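Local coordinates for uncharacterized protein (Legionella longbeachae NSW150, PDB 4JZA) that removes the 3-phosphate from phosphoinositide lipids, and probably alters host lipid metabolism during infection, at residues L137-T147 against H604-P614. Numbering follows the deposited sequence.
Sequences LMGEGRYDLVT and HQHEHAGQNAP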
loop_
_atom_site.group_PDB
_atom_site.type_symbol
_atom_site.label_atom_id
_atom_site.label_comp_id
_atom_site.label_asym_id
_atom_site.label_seq_id
_atom_site.Cartn_x
_atom_site.Cartn_y
_atom_site.Cartn_z
ATOM N N LEU A 137 5.326 4.778 -7.388
ATOM C CA LEU A 137 5.421 3.669 -8.335
ATOM C C LEU A 137 4.433 3.786 -9.517
ATOM O O LEU A 137 4.797 3.435 -10.648
ATOM C CB LEU A 137 5.223 2.329 -7.632
ATOM C CG LEU A 137 6.320 1.931 -6.658
ATOM C CD1 LEU A 137 5.838 0.740 -5.829
ATOM C CD2 LEU A 137 7.655 1.621 -7.345
HETATM N N MSE A 138 3.201 4.235 -9.251
HETATM C CA MSE A 138 2.235 4.448 -10.308
HETATM C C MSE A 138 2.800 5.412 -11.325
HETATM O O MSE A 138 2.793 5.166 -12.538
HETATM C CB MSE A 138 1.001 5.030 -9.675
HETATM C CG MSE A 138 -0.129 4.984 -10.655
HETATM SE SE MSE A 138 -1.785 5.610 -9.851
HETATM C CE MSE A 138 -1.419 7.544 -9.634
ATOM N N GLY A 139 3.345 6.512 -10.824
ATOM C CA GLY A 139 3.901 7.579 -11.662
ATOM C C GLY A 139 5.020 7.093 -12.564
ATOM O O GLY A 139 5.127 7.524 -13.687
ATOM N N GLU A 140 5.804 6.151 -12.071
ATOM C CA GLU A 140 7.009 5.704 -12.716
ATOM C C GLU A 140 6.673 4.704 -13.816
ATOM O O GLU A 140 7.427 4.572 -14.755
ATOM C CB GLU A 140 7.901 5.011 -11.685
ATOM C CG GLU A 140 9.391 5.338 -11.737
ATOM C CD GLU A 140 10.217 4.573 -10.668
ATOM O OE1 GLU A 140 10.074 3.329 -10.537
ATOM O OE2 GLU A 140 11.024 5.203 -9.937
ATOM N N GLY A 141 5.552 3.990 -13.712
ATOM C CA GLY A 141 5.254 2.922 -14.667
ATOM C C GLY A 141 5.912 1.587 -14.332
ATOM O O GLY A 141 6.669 1.492 -13.391
ATOM N N ARG A 142 5.660 0.555 -15.137
ATOM C CA ARG A 142 6.205 -0.784 -14.889
ATOM C C ARG A 142 6.867 -1.369 -16.127
ATOM O O ARG A 142 6.294 -1.301 -17.223
ATOM C CB ARG A 142 5.071 -1.737 -14.465
ATOM C CG ARG A 142 5.517 -3.089 -13.901
ATOM C CD ARG A 142 4.323 -4.021 -13.723
ATOM N NE ARG A 142 4.556 -5.139 -12.791
ATOM C CZ ARG A 142 3.584 -5.844 -12.188
ATOM N NH1 ARG A 142 2.300 -5.592 -12.406
ATOM N NH2 ARG A 142 3.885 -6.799 -11.321
ATOM N N TYR A 143 8.049 -1.959 -15.931
ATOM C CA TYR A 143 8.748 -2.749 -16.938
ATOM C C TYR A 143 8.092 -4.100 -17.093
ATOM O O TYR A 143 7.807 -4.729 -16.103
ATOM C CB TYR A 143 10.172 -3.054 -16.492
ATOM C CG TYR A 143 11.155 -1.952 -16.696
ATOM C CD1 TYR A 143 11.870 -1.858 -17.890
ATOM C CD2 TYR A 143 11.421 -1.035 -15.683
ATOM C CE1 TYR A 143 12.786 -0.859 -18.091
ATOM C CE2 TYR A 143 12.345 -0.032 -15.869
ATOM C CZ TYR A 143 13.007 0.048 -17.078
ATOM O OH TYR A 143 13.905 1.036 -17.275
ATOM N N ASP A 144 7.909 -4.565 -18.339
ATOM C CA ASP A 144 7.571 -5.972 -18.591
ATOM C C ASP A 144 8.777 -6.829 -18.265
ATOM O O ASP A 144 9.954 -6.425 -18.343
ATOM C CB ASP A 144 7.219 -6.282 -20.055
ATOM C CG ASP A 144 6.082 -5.438 -20.615
ATOM O OD1 ASP A 144 5.291 -4.852 -19.872
ATOM O OD2 ASP A 144 5.977 -5.382 -21.852
ATOM N N LEU A 145 8.449 -8.067 -17.954
ATOM C CA LEU A 145 9.400 -8.991 -17.379
ATOM C C LEU A 145 9.388 -10.273 -18.125
ATOM O O LEU A 145 8.320 -10.858 -18.312
ATOM C CB LEU A 145 8.981 -9.270 -15.957
ATOM C CG LEU A 145 10.127 -9.694 -15.072
ATOM C CD1 LEU A 145 11.065 -8.530 -14.819
ATOM C CD2 LEU A 145 9.497 -10.119 -13.765
ATOM N N VAL A 146 10.563 -10.681 -18.582
ATOM C CA VAL A 146 10.732 -11.946 -19.293
ATOM C C VAL A 146 11.833 -12.669 -18.573
ATOM O O VAL A 146 12.834 -12.066 -18.252
ATOM C CB VAL A 146 11.183 -11.725 -20.747
ATOM C CG1 VAL A 146 11.412 -13.053 -21.433
ATOM C CG2 VAL A 146 10.179 -10.897 -21.524
ATOM N N THR A 147 11.646 -13.941 -18.292
ATOM C CA THR A 147 12.695 -14.730 -17.663
ATOM C C THR A 147 13.053 -15.935 -18.560
ATOM O O THR A 147 12.245 -16.808 -18.857
ATOM C CB THR A 147 12.311 -15.194 -16.235
ATOM O OG1 THR A 147 12.044 -14.047 -15.365
ATOM C CG2 THR A 147 13.449 -16.043 -15.649
ATOM N N HIS A 604 11.150 -15.808 -11.437
ATOM C CA HIS A 604 10.416 -14.907 -12.267
ATOM C C HIS A 604 9.181 -14.317 -11.538
ATOM O O HIS A 604 8.990 -13.116 -11.523
ATOM C CB HIS A 604 9.975 -15.634 -13.500
ATOM C CG HIS A 604 9.018 -14.858 -14.338
ATOM N ND1 HIS A 604 9.436 -13.898 -15.227
ATOM C CD2 HIS A 604 7.665 -14.909 -14.435
ATOM C CE1 HIS A 604 8.379 -13.337 -15.791
ATOM N NE2 HIS A 604 7.293 -13.935 -15.333
ATOM N N GLN A 605 8.332 -15.147 -10.948
ATOM C CA GLN A 605 7.159 -14.634 -10.252
ATOM C C GLN A 605 7.539 -13.791 -9.050
ATOM O O GLN A 605 6.808 -12.886 -8.668
ATOM C CB GLN A 605 6.286 -15.790 -9.740
ATOM C CG GLN A 605 5.620 -16.609 -10.837
ATOM C CD GLN A 605 4.715 -15.775 -11.724
ATOM O OE1 GLN A 605 4.284 -14.705 -11.342
ATOM N NE2 GLN A 605 4.421 -16.270 -12.906
ATOM N N HIS A 606 8.655 -14.101 -8.419
ATOM C CA HIS A 606 9.051 -13.381 -7.230
ATOM C C HIS A 606 9.326 -11.940 -7.621
ATOM O O HIS A 606 8.951 -10.988 -6.894
ATOM C CB HIS A 606 10.320 -13.960 -6.593
ATOM C CG HIS A 606 10.183 -15.361 -6.060
ATOM N ND1 HIS A 606 9.717 -16.415 -6.815
ATOM C CD2 HIS A 606 10.580 -15.896 -4.883
ATOM C CE1 HIS A 606 9.786 -17.525 -6.107
ATOM N NE2 HIS A 606 10.326 -17.241 -4.941
ATOM N N GLU A 607 9.992 -11.786 -8.763
ATOM C CA GLU A 607 10.347 -10.488 -9.302
ATOM C C GLU A 607 9.136 -9.684 -9.704
ATOM O O GLU A 607 9.054 -8.453 -9.472
ATOM C CB GLU A 607 11.276 -10.650 -10.494
ATOM C CG GLU A 607 12.599 -11.230 -10.059
ATOM C CD GLU A 607 13.451 -10.211 -9.317
ATOM O OE1 GLU A 607 14.282 -10.631 -8.424
ATOM O OE2 GLU A 607 13.293 -8.985 -9.639
ATOM N N HIS A 608 8.184 -10.371 -10.291
ATOM C CA HIS A 608 6.931 -9.730 -10.686
ATOM C C HIS A 608 6.245 -9.161 -9.459
ATOM O O HIS A 608 5.936 -7.989 -9.436
ATOM C CB HIS A 608 6.031 -10.713 -11.424
ATOM C CG HIS A 608 4.905 -10.066 -12.139
ATOM N ND1 HIS A 608 3.599 -10.176 -11.722
ATOM C CD2 HIS A 608 4.886 -9.294 -13.247
ATOM C CE1 HIS A 608 2.819 -9.513 -12.555
ATOM N NE2 HIS A 608 3.578 -8.964 -13.487
ATOM N N ALA A 609 6.072 -9.950 -8.411
ATOM C CA ALA A 609 5.665 -9.378 -7.101
ATOM C C ALA A 609 6.507 -8.183 -6.620
ATOM O O ALA A 609 5.983 -7.205 -6.065
ATOM C CB ALA A 609 5.673 -10.449 -6.036
ATOM N N GLY A 610 7.822 -8.267 -6.778
ATOM C CA GLY A 610 8.714 -7.169 -6.330
ATOM C C GLY A 610 8.413 -5.836 -6.961
ATOM O O GLY A 610 8.559 -4.781 -6.345
ATOM N N GLN A 611 7.983 -5.863 -8.201
ATOM C CA GLN A 611 7.694 -4.630 -8.867
ATOM C C GLN A 611 6.554 -3.846 -8.208
ATOM O O GLN A 611 6.455 -2.644 -8.391
ATOM C CB GLN A 611 7.348 -4.901 -10.305
ATOM C CG GLN A 611 8.516 -5.405 -11.145
ATOM C CD GLN A 611 8.068 -5.795 -12.548
ATOM O OE1 GLN A 611 7.006 -6.399 -12.757
ATOM N NE2 GLN A 611 8.848 -5.441 -13.501
ATOM N N ASN A 612 5.689 -4.544 -7.488
ATOM C CA ASN A 612 4.670 -3.917 -6.656
ATOM C C ASN A 612 5.216 -3.127 -5.473
ATOM O O ASN A 612 4.698 -2.077 -5.137
ATOM C CB ASN A 612 3.644 -4.942 -6.195
ATOM C CG ASN A 612 2.749 -5.408 -7.316
ATOM O OD1 ASN A 612 1.741 -4.791 -7.612
ATOM N ND2 ASN A 612 3.113 -6.503 -7.937
ATOM N N ALA A 613 6.239 -3.661 -4.818
ATOM C CA ALA A 613 6.996 -2.925 -3.816
ATOM C C ALA A 613 8.452 -3.348 -3.875
ATOM O O ALA A 613 8.813 -4.358 -3.290
ATOM C CB ALA A 613 6.428 -3.180 -2.437
ATOM N N PRO A 614 9.322 -2.504 -4.582
ATOM C CA PRO A 614 10.665 -3.087 -4.781
ATOM C C PRO A 614 11.421 -3.469 -3.517
ATOM O O PRO A 614 11.402 -2.751 -2.533
ATOM C CB PRO A 614 11.423 -1.988 -5.513
ATOM C CG PRO A 614 10.402 -1.372 -6.363
ATOM C CD PRO A 614 9.301 -1.184 -5.385
HETATM O O HOH W 1 6.014 -7.006 -15.289
#
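R142 sets its CG anti to the backbone N (chi1 -168°) and runs extended to NE, which carries its guanidinium to H608. The H608 ring turns a face to that group. The two lie on each other in a flat stack, with planes 15° apart. Their centres are 3.8 Å apart, and R142 NH2 sits over the middle of the ring. The same NH2 donates to the backbone O of H608 (3.0 Å), which is near the guanidinium plane. R142 NE donates to Q611 OE1 (2.8 Å), approaching from above the amide plane. Beyond the segments, R142 NH1 bonds N350. The Q611 amide works both ways: its NE2 donates to Y143 O (2.9 Å), and a water donates to both Y143 O and Q611 OE1. L145 rests CD2 against E607 CB (3.8 Å) and the H608 backbone. Further along, T147 OG1 and H604 ND1 share a hydrogen bond of 2.6 Å at the edge of the imidazole; H604 NE2 is bonded to D164 of strand 159-166. Helix 604-612 thus packs nearly antiparallel (165°) on strand 144-147 of the large mixed sheet. Several polar groups meet in this buried interface, and the bonds to H608 O, Q611 OE1 and N350 probably offset the cost of burying the arginine. Its charge probably disfavours a second proton on H608.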